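Local coordinates for CARDB domain-containing protein (Pyrococcus furiosus, PDB 3IDU) that is of unknown function but binds two manganese ions in its CARDB domain, an all-beta module of the E-set clan within a longer protein, at residues A[94-99]-A[108-113]; A[17-22]-A[102-107]; A[52-57]-A[66-71]. One frame throughout, in Å; residues are numbered along the deposited sequence.

Contact 1. Residues A[94-99]-A[108-113]; sequences ATVDEE and NNNVAT. With MN (manganese (II) ion), chain C; MN (manganese (II) ion), chain D.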
loop_
_atom_site.group_PDB
_atom_site.type_symbol
_atom_site.label_atom_id
_atom_site.label_comp_id
_atom_site.label_asym_id
_atom_site.label_seq_id
_atom_site.Cartn_x
_atom_site.Cartn_y
_atom_site.Cartn_z
ATOM N N ALA A 94 1.859 -4.631 1.589
ATOM C CA ALA A 94 1.322 -3.942 0.432
ATOM C C ALA A 94 2.536 -3.491 -0.362
ATOM O O ALA A 94 3.515 -3.013 0.210
ATOM C CB ALA A 94 0.486 -2.746 0.862
ATOM N N THR A 95 2.491 -3.671 -1.674
ATOM C CA THR A 95 3.611 -3.268 -2.511
ATOM C C THR A 95 3.135 -2.501 -3.730
ATOM O O THR A 95 2.020 -2.705 -4.213
ATOM C CB THR A 95 4.412 -4.484 -3.024
ATOM O OG1 THR A 95 3.633 -5.196 -3.997
ATOM C CG2 THR A 95 4.750 -5.427 -1.877
ATOM N N VAL A 96 3.986 -1.613 -4.226
ATOM C CA VAL A 96 3.665 -0.861 -5.425
ATOM C C VAL A 96 4.899 -0.951 -6.323
ATOM O O VAL A 96 6.033 -0.846 -5.857
ATOM C CB VAL A 96 3.271 0.601 -5.100
ATOM C CG1 VAL A 96 4.406 1.318 -4.386
ATOM C CG2 VAL A 96 2.892 1.329 -6.382
ATOM N N ASP A 97 4.657 -1.175 -7.612
ATOM C CA ASP A 97 5.714 -1.360 -8.598
ATOM C C ASP A 97 6.720 -2.393 -8.114
ATOM O O ASP A 97 7.930 -2.176 -8.165
ATOM C CB ASP A 97 6.457 -0.064 -8.923
ATOM C CG ASP A 97 7.421 -0.244 -10.086
ATOM O OD1 ASP A 97 7.104 -1.064 -10.973
ATOM O OD2 ASP A 97 8.476 0.425 -10.131
ATOM N N GLU A 98 6.214 -3.526 -7.648
ATOM C CA GLU A 98 7.082 -4.579 -7.154
ATOM C C GLU A 98 8.021 -5.091 -8.243
ATOM O O GLU A 98 9.133 -5.526 -7.947
ATOM C CB GLU A 98 6.240 -5.728 -6.606
ATOM C CG GLU A 98 6.958 -6.559 -5.574
ATOM C CD GLU A 98 6.106 -7.698 -5.064
ATOM O OE1 GLU A 98 4.904 -7.471 -4.802
ATOM O OE2 GLU A 98 6.639 -8.814 -4.917
ATOM N N GLU A 99 7.575 -5.039 -9.500
ATOM C CA GLU A 99 8.388 -5.503 -10.633
ATOM C C GLU A 99 9.391 -4.435 -11.053
ATOM O O GLU A 99 10.165 -4.622 -11.992
ATOM C CB GLU A 99 7.498 -5.849 -11.828
ATOM C CG GLU A 99 6.509 -4.755 -12.191
ATOM C CD GLU A 99 5.167 -4.935 -11.504
ATOM O OE1 GLU A 99 4.437 -5.880 -11.879
ATOM O OE2 GLU A 99 4.843 -4.142 -10.591
ATOM N N ASN A 108 12.973 2.017 -2.204
ATOM C CA ASN A 108 12.931 1.363 -0.908
ATOM C C ASN A 108 11.772 1.774 0.002
ATOM O O ASN A 108 11.728 1.388 1.169
ATOM C CB ASN A 108 14.275 1.565 -0.191
ATOM C CG ASN A 108 15.459 1.122 -1.042
ATOM O OD1 ASN A 108 16.219 1.949 -1.563
ATOM N ND2 ASN A 108 15.608 -0.191 -1.208
ATOM N N ASN A 109 10.828 2.546 -0.532
ATOM C CA ASN A 109 9.660 2.963 0.241
ATOM C C ASN A 109 8.414 2.465 -0.489
ATOM O O ASN A 109 7.321 3.026 -0.358
ATOM C CB ASN A 109 9.618 4.493 0.392
ATOM C CG ASN A 109 9.550 5.222 -0.943
ATOM O OD1 ASN A 109 9.695 4.616 -2.001
ATOM N ND2 ASN A 109 9.342 6.537 -0.893
ATOM N N ASN A 110 8.593 1.389 -1.246
ATOM C CA ASN A 110 7.517 0.799 -2.034
ATOM C C ASN A 110 6.847 -0.383 -1.349
ATOM O O ASN A 110 6.020 -1.058 -1.956
ATOM C CB ASN A 110 8.059 0.354 -3.394
ATOM C CG ASN A 110 8.394 1.520 -4.297
ATOM O OD1 ASN A 110 9.056 2.469 -3.884
ATOM N ND2 ASN A 110 7.947 1.449 -5.542
ATOM N N VAL A 111 7.193 -0.635 -0.090
ATOM C CA VAL A 111 6.605 -1.756 0.637
ATOM C C VAL A 111 6.094 -1.345 2.015
ATOM O O VAL A 111 6.792 -0.663 2.767
ATOM C CB VAL A 111 7.634 -2.893 0.819
ATOM C CG1 VAL A 111 7.006 -4.042 1.592
ATOM C CG2 VAL A 111 8.127 -3.373 -0.538
ATOM N N ALA A 112 4.873 -1.770 2.331
ATOM C CA ALA A 112 4.248 -1.482 3.615
ATOM C C ALA A 112 4.059 -2.786 4.388
ATOM O O ALA A 112 3.845 -3.852 3.799
ATOM C CB ALA A 112 2.896 -0.803 3.405
ATOM N N THR A 113 4.150 -2.695 5.709
ATOM C CA THR A 113 3.980 -3.854 6.572
ATOM C C THR A 113 2.992 -3.462 7.662
ATOM O O THR A 113 3.129 -2.409 8.282
ATOM C CB THR A 113 5.322 -4.276 7.206
ATOM O OG1 THR A 113 6.288 -4.486 6.167
ATOM C CG2 THR A 113 5.160 -5.567 7.999
HETATM MN MN MN C . 9.122 4.663 -4.109
HETATM MN MN MN D . 10.123 1.537 -9.052
HETATM O O HOH W 1 9.816 -0.341 -7.702
#

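Contact 2. Residues A[17-22]-A[102-107]; sequences PDLTVE and VVELNE. With MN (manganese (II) ion), chain C; MN (manganese (II) ion), chain D.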
loop_
_atom_site.group_PDB
_atom_site.type_symbol
_atom_site.label_atom_id
_atom_site.label_comp_id
_atom_site.label_asym_id
_atom_site.label_seq_id
_atom_site.Cartn_x
_atom_site.Cartn_y
_atom_site.Cartn_z
ATOM N N PRO A 17 9.140 10.283 -10.540
ATOM C CA PRO A 17 7.973 10.010 -9.709
ATOM C C PRO A 17 8.536 9.295 -8.477
ATOM O O PRO A 17 9.730 9.005 -8.425
ATOM C CB PRO A 17 7.132 9.074 -10.588
ATOM C CG PRO A 17 8.168 8.313 -11.362
ATOM C CD PRO A 17 9.201 9.384 -11.706
ATOM N N ASP A 18 7.704 9.064 -7.470
ATOM C CA ASP A 18 8.135 8.299 -6.305
ATOM C C ASP A 18 6.905 7.686 -5.682
ATOM O O ASP A 18 6.131 8.349 -4.995
ATOM C CB ASP A 18 8.874 9.121 -5.243
ATOM C CG ASP A 18 9.414 8.232 -4.120
ATOM O OD1 ASP A 18 9.290 6.996 -4.254
ATOM O OD2 ASP A 18 9.958 8.741 -3.116
ATOM N N LEU A 19 6.738 6.406 -5.949
ATOM C CA LEU A 19 5.608 5.658 -5.451
ATOM C C LEU A 19 5.834 5.180 -4.031
ATOM O O LEU A 19 6.924 4.745 -3.680
ATOM C CB LEU A 19 5.376 4.461 -6.364
ATOM C CG LEU A 19 5.078 4.841 -7.810
ATOM C CD1 LEU A 19 5.254 3.635 -8.720
ATOM C CD2 LEU A 19 3.655 5.379 -7.897
ATOM N N THR A 20 4.791 5.256 -3.217
ATOM C CA THR A 20 4.877 4.799 -1.841
ATOM C C THR A 20 3.538 4.180 -1.457
ATOM O O THR A 20 2.516 4.464 -2.081
ATOM C CB THR A 20 5.194 5.958 -0.875
ATOM O OG1 THR A 20 5.639 5.421 0.378
ATOM C CG2 THR A 20 3.957 6.802 -0.639
ATOM N N VAL A 21 3.545 3.336 -0.434
ATOM C CA VAL A 21 2.321 2.689 0.025
ATOM C C VAL A 21 2.253 2.625 1.544
ATOM O O VAL A 21 3.276 2.540 2.225
ATOM C CB VAL A 21 2.196 1.246 -0.512
ATOM C CG1 VAL A 21 1.962 1.257 -2.006
ATOM C CG2 VAL A 21 3.451 0.456 -0.169
ATOM N N GLU A 22 1.029 2.661 2.063
ATOM C CA GLU A 22 0.789 2.592 3.497
ATOM C C GLU A 22 -0.545 1.880 3.693
ATOM O O GLU A 22 -1.480 2.078 2.917
ATOM C CB GLU A 22 0.705 3.995 4.101
ATOM C CG GLU A 22 1.112 4.059 5.565
ATOM C CD GLU A 22 0.600 5.306 6.266
ATOM O OE1 GLU A 22 0.565 6.378 5.631
ATOM O OE2 GLU A 22 0.241 5.212 7.456
ATOM N N VAL A 102 9.195 1.192 -12.935
ATOM C CA VAL A 102 9.136 2.649 -12.855
ATOM C C VAL A 102 10.351 3.192 -12.104
ATOM O O VAL A 102 10.558 2.849 -10.947
ATOM C CB VAL A 102 7.862 3.125 -12.111
ATOM C CG1 VAL A 102 7.800 4.643 -12.103
ATOM C CG2 VAL A 102 6.620 2.542 -12.771
ATOM N N VAL A 103 11.159 4.018 -12.768
ATOM C CA VAL A 103 12.333 4.608 -12.118
ATOM C C VAL A 103 11.839 5.714 -11.203
ATOM O O VAL A 103 11.204 6.656 -11.662
ATOM C CB VAL A 103 13.320 5.192 -13.153
ATOM C CG1 VAL A 103 14.459 5.935 -12.441
ATOM C CG2 VAL A 103 13.895 4.059 -13.998
ATOM N N GLU A 104 12.129 5.597 -9.909
ATOM C CA GLU A 104 11.678 6.582 -8.930
ATOM C C GLU A 104 12.813 7.175 -8.119
ATOM O O GLU A 104 13.961 6.731 -8.188
ATOM C CB GLU A 104 10.718 5.946 -7.925
ATOM C CG GLU A 104 9.584 5.123 -8.499
ATOM C CD GLU A 104 9.074 4.108 -7.488
ATOM O OE1 GLU A 104 8.819 4.494 -6.332
ATOM O OE2 GLU A 104 8.932 2.924 -7.844
ATOM N N LEU A 105 12.453 8.165 -7.314
ATOM C CA LEU A 105 13.398 8.827 -6.428
ATOM C C LEU A 105 13.826 7.853 -5.332
ATOM O O LEU A 105 14.908 7.983 -4.763
ATOM C CB LEU A 105 12.740 10.041 -5.773
ATOM C CG LEU A 105 12.174 11.120 -6.693
ATOM C CD1 LEU A 105 11.336 12.088 -5.872
ATOM C CD2 LEU A 105 13.311 11.849 -7.396
ATOM N N ASN A 106 12.975 6.874 -5.041
ATOM C CA ASN A 106 13.264 5.900 -3.997
ATOM C C ASN A 106 12.527 4.597 -4.308
ATOM O O ASN A 106 11.321 4.601 -4.552
ATOM C CB ASN A 106 12.811 6.465 -2.645
ATOM C CG ASN A 106 13.213 5.590 -1.469
ATOM O OD1 ASN A 106 13.743 4.490 -1.639
ATOM N ND2 ASN A 106 12.950 6.080 -0.261
ATOM N N GLU A 107 13.260 3.488 -4.327
ATOM C CA GLU A 107 12.650 2.186 -4.605
ATOM C C GLU A 107 12.512 1.412 -3.294
ATOM O O GLU A 107 11.984 0.296 -3.267
ATOM C CB GLU A 107 13.518 1.373 -5.583
ATOM C CG GLU A 107 14.068 2.145 -6.786
ATOM C CD GLU A 107 13.002 2.595 -7.776
ATOM O OE1 GLU A 107 13.348 3.357 -8.714
ATOM O OE2 GLU A 107 11.829 2.187 -7.627
HETATM MN MN MN C . 9.122 4.663 -4.109
HETATM MN MN MN D . 10.123 1.537 -9.052
HETATM O O HOH W 1 9.816 -0.341 -7.702
#

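Contact 3. Residues A[52-57]-A[66-71]; sequences TKVRVY and WTVSLG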
loop_
_atom_site.group_PDB
_atom_site.type_symbol
_atom_site.label_atom_id
_atom_site.label_comp_id
_atom_site.label_asym_id
_atom_site.label_seq_id
_atom_site.Cartn_x
_atom_site.Cartn_y
_atom_site.Cartn_z
ATOM N N THR A 52 0.795 1.375 -12.849
ATOM C CA THR A 52 1.653 0.589 -11.978
ATOM C C THR A 52 0.772 -0.360 -11.188
ATOM O O THR A 52 -0.426 -0.121 -11.007
ATOM C CB THR A 52 2.483 1.452 -11.002
ATOM O OG1 THR A 52 3.462 0.622 -10.356
ATOM C CG2 THR A 52 1.596 2.078 -9.942
ATOM N N LYS A 53 1.365 -1.453 -10.728
ATOM C CA LYS A 53 0.613 -2.446 -9.985
ATOM C C LYS A 53 0.770 -2.332 -8.475
ATOM O O LYS A 53 1.858 -2.076 -7.960
ATOM C CB LYS A 53 1.027 -3.849 -10.445
ATOM C CG LYS A 53 0.778 -4.114 -11.930
ATOM C CD LYS A 53 1.164 -5.534 -12.321
ATOM C CE LYS A 53 0.877 -5.814 -13.792
ATOM N NZ LYS A 53 1.257 -7.203 -14.195
ATOM N N VAL A 54 -0.341 -2.517 -7.776
ATOM C CA VAL A 54 -0.355 -2.489 -6.324
ATOM C C VAL A 54 -0.843 -3.881 -5.921
ATOM O O VAL A 54 -1.775 -4.424 -6.526
ATOM C CB VAL A 54 -1.325 -1.411 -5.779
ATOM C CG1 VAL A 54 -1.367 -1.461 -4.253
ATOM C CG2 VAL A 54 -0.872 -0.032 -6.244
ATOM N N ARG A 55 -0.202 -4.459 -4.914
ATOM C CA ARG A 55 -0.558 -5.785 -4.452
ATOM C C ARG A 55 -0.620 -5.837 -2.935
ATOM O O ARG A 55 0.151 -5.166 -2.241
ATOM C CB ARG A 55 0.471 -6.816 -4.951
ATOM C CG ARG A 55 0.655 -6.876 -6.474
ATOM C CD ARG A 55 1.697 -7.928 -6.860
ATOM N NE ARG A 55 1.900 -8.076 -8.305
ATOM C CZ ARG A 55 2.623 -7.251 -9.063
ATOM N NH1 ARG A 55 3.222 -6.198 -8.527
ATOM N NH2 ARG A 55 2.766 -7.494 -10.360
ATOM N N VAL A 56 -1.564 -6.621 -2.427
ATOM C CA VAL A 56 -1.715 -6.813 -0.991
ATOM C C VAL A 56 -1.530 -8.303 -0.726
ATOM O O VAL A 56 -2.092 -9.147 -1.422
ATOM C CB VAL A 56 -3.106 -6.348 -0.481
ATOM C CG1 VAL A 56 -3.385 -6.944 0.899
ATOM C CG2 VAL A 56 -3.134 -4.832 -0.384
ATOM N N TYR A 57 -0.714 -8.600 0.278
ATOM C CA TYR A 57 -0.398 -9.960 0.686
ATOM C C TYR A 57 -0.785 -10.139 2.141
ATOM O O TYR A 57 -0.698 -9.202 2.934
ATOM C CB TYR A 57 1.107 -10.217 0.589
ATOM C CG TYR A 57 1.713 -10.086 -0.785
ATOM C CD1 TYR A 57 1.820 -11.190 -1.626
ATOM C CD2 TYR A 57 2.210 -8.863 -1.236
ATOM C CE1 TYR A 57 2.408 -11.086 -2.876
ATOM C CE2 TYR A 57 2.799 -8.751 -2.489
ATOM C CZ TYR A 57 2.895 -9.865 -3.304
ATOM O OH TYR A 57 3.478 -9.748 -4.544
ATOM N N TRP A 66 -4.318 -4.507 -7.816
ATOM C CA TRP A 66 -4.872 -3.323 -8.460
ATOM C C TRP A 66 -3.877 -2.813 -9.487
ATOM O O TRP A 66 -2.674 -3.043 -9.378
ATOM C CB TRP A 66 -5.055 -2.187 -7.456
ATOM C CG TRP A 66 -6.041 -2.394 -6.366
ATOM C CD1 TRP A 66 -7.332 -1.954 -6.339
ATOM C CD2 TRP A 66 -5.791 -2.983 -5.089
ATOM N NE1 TRP A 66 -7.899 -2.221 -5.119
ATOM C CE2 TRP A 66 -6.975 -2.857 -4.331
ATOM C CE3 TRP A 66 -4.678 -3.607 -4.507
ATOM C CZ2 TRP A 66 -7.080 -3.325 -3.019
ATOM C CZ3 TRP A 66 -4.780 -4.072 -3.206
ATOM C CH2 TRP A 66 -5.976 -3.929 -2.475
ATOM N N THR A 67 -4.397 -2.095 -10.471
ATOM C CA THR A 67 -3.580 -1.465 -11.496
ATOM C C THR A 67 -4.030 -0.015 -11.391
ATOM O O THR A 67 -5.185 0.293 -11.687
ATOM C CB THR A 67 -3.912 -2.016 -12.899
ATOM O OG1 THR A 67 -3.390 -3.343 -13.030
ATOM C CG2 THR A 67 -3.318 -1.130 -13.983
ATOM N N VAL A 68 -3.146 0.877 -10.952
ATOM C CA VAL A 68 -3.544 2.270 -10.801
ATOM C C VAL A 68 -2.637 3.264 -11.499
ATOM O O VAL A 68 -1.528 2.935 -11.915
ATOM C CB VAL A 68 -3.622 2.684 -9.312
ATOM C CG1 VAL A 68 -4.495 1.709 -8.546
ATOM C CG2 VAL A 68 -2.233 2.758 -8.716
ATOM N N SER A 69 -3.146 4.484 -11.638
ATOM C CA SER A 69 -2.396 5.565 -12.241
ATOM C C SER A 69 -2.321 6.643 -11.178
ATOM O O SER A 69 -3.225 6.766 -10.350
ATOM C CB SER A 69 -3.110 6.108 -13.481
ATOM O OG SER A 69 -4.375 6.643 -13.135
ATOM N N LEU A 70 -1.235 7.410 -11.174
ATOM C CA LEU A 70 -1.076 8.479 -10.197
ATOM C C LEU A 70 -0.328 9.645 -10.794
ATOM O O LEU A 70 0.819 9.509 -11.222
ATOM C CB LEU A 70 -0.317 7.986 -8.964
ATOM C CG LEU A 70 -1.039 7.001 -8.047
ATOM C CD1 LEU A 70 -0.021 6.399 -7.083
ATOM C CD2 LEU A 70 -2.159 7.696 -7.294
ATOM N N GLY A 71 -0.990 10.793 -10.827
ATOM C CA GLY A 71 -0.351 11.979 -11.356
ATOM C C GLY A 71 0.640 12.490 -10.331
ATOM O O GLY A 71 0.745 11.940 -9.231
#

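Contact 1. Residues A[94-99]-A[108-113]
N110 and V96 close the end of an antiparallel strand pairing, N110 using both backbone and side chain, and so join sheet structure to a metal site. The backbone bonds come first. A94 and A112 form a hydrogen-bonded pair, with A94 N to A112 O at 3.1 Å and A112 N to A94 O at 2.8 Å. T95 and V111 follow as a non-hydrogen-bonded pair. One step on, V96 N donates to N110 O, but the return bond comes from the side-chain amide: N110 ND2 reaches V96 O at 3.0 Å. With chi1 at -71°, CG of N110 lies opposite its own carbonyl carbon, and the amide swings back across the V96 side chain at about a right angle. The amide donates nearly within its own plane yet lies 46° out of the plane of the V96 carbonyl, above it.

A metal bond occupies the oxygen of this amide. N110 OD1 binds one manganese at 2.2 Å, as does N109 OD1, while ND2 probably also donates to OE2 of E104; with both amide ends engaged, a flip is unlikely. On the facing segment, D97 OD2 binds the second manganese at 2.3 Å, and its carboxylate is also held by T101. D97 O accepts a bond from a water that is itself a ligand of that ion, so D97 holds the metal directly and through solvent.

Apolar contact is slight. The methyls A94 CB and A112 CB meet at 4.0 Å on one face, and T95 and V111 lie side by side on the other.

Strand 88-96 runs between strands 111-118 and 49-58, with T95 and D97 bonding to R55 and K53 through the backbone. A94, V96 and A112 pack against strand 19-24 of the facing sheet.

Contact 2. Residues A[17-22]-A[102-107]
D18, L19, E104 and N106 share one manganese ion, two ligands from each segment. D18 OD1 binds it at 2.3 Å, and L19 O, E104 OE1 and N106 O complete the contribution of the two segments; N109 and N110 fill the remaining places. E104 then spans the pair of metals, for its other oxygen, OE2, binds the second ion at 2.2 Å. That ion also takes V102 O, E107 OE2 and a water, with D97 and N100 completing its shell.

Around these ligands lies a second layer. L19 N donates to E104 OE1 at 2.9 Å, approaching from above the carboxylate plane, 51° out of it. The L19 side chain lies against the same carboxylate, crossing E104 at about a right angle, with CD1 3.8 Å from OE2. Shortening L19 to an alanine would probably open a gap beside V102 and T52 and strip the hydrocarbon cover from the E104 carboxylate. E107, its chain bent at chi2 (-67°), turns its carboxylate back along its own loop, where OE1 accepts E104 N on the syn side at 2.8 Å while OE2 holds the metal. L105 N bonds to P17 O nearly along the C=O axis, fixing the loop beside the start of the strand.

Hydrocarbon packing forms the outermost layer. P17 CG rests on V102 CG1 at 3.8 Å, and L105 CD1 lies against D18 CB.

Every protein ligand atom is an oxygen, as suits a hard ion such as manganese(II). The two cations probably offset the negative charge of the crowded carboxylates; the first ion ties together segments some 80 residues apart, and E104 carries the link on to the second.

Contact 3. Residues A[52-57]-A[66-71]
T52 and V68 satisfy each other's backbone completely, and V54 and W66 do the same two residues further on. T52 N donates to V68 O and V68 N to T52 O, each at 2.9 Å; V54 N reaches W66 O with an almost straight N-H...O angle of 173°, and W66 N returns the bond to V54 O. Between these hydrogen-bonded pairs stands the non-hydrogen-bonded pair K53 and T67. There K53 CA offers a CA-H...O contact to W66 O at 3.4 Å, while the backbone of K53 finds its hydrogen bonds across the other strand edge, with D97. V56 continues the hairpin by bonding to Y63 and K64.

The W66 ring lies beside V54 and V56. Its chi1 of -65° and chi2 of -97° together turn the benzo edge toward them: CE3 approaches V54 O at 3.6 Å in the ring plane, and CZ3 meets V56 CG2 closely, at 3.4 Å. V54 CG2 packs on V68 CG2, with the T52 methyl beside it.

On the reverse face, the guanidinium of R55 forms a salt bridge with E99, and Y57 OH bonds to E98.

The arrangement is a beta hairpin at the edge of one sheet of the beta sandwich. Strand 61-70 is outermost in its sheet, and 49-58 separates it from 88-96. V54, V56 and W66 look inward to V39, L78 and F80 of the opposing sheet.

In the fold
Two facing sheets organise all three contacts. Contacts 1 and 3 belong to the five-stranded one, their centres about 10 Å apart, with strands 88-96 and 49-58 as direct neighbours; contact 2 brings in strand 19-24 from the three-stranded sheet. Along the chain, contact 3 is a local hairpin completed before contact 1 begins, and it falls within the long interval that contact 2 spans. Contacts 1 and 2 interleave in sequence, lie about 8 Å apart and share both manganese ions. The site therefore sits at one end of the sandwich, where the metals link the two sheets through the loop between strands 88-96 and 111-118.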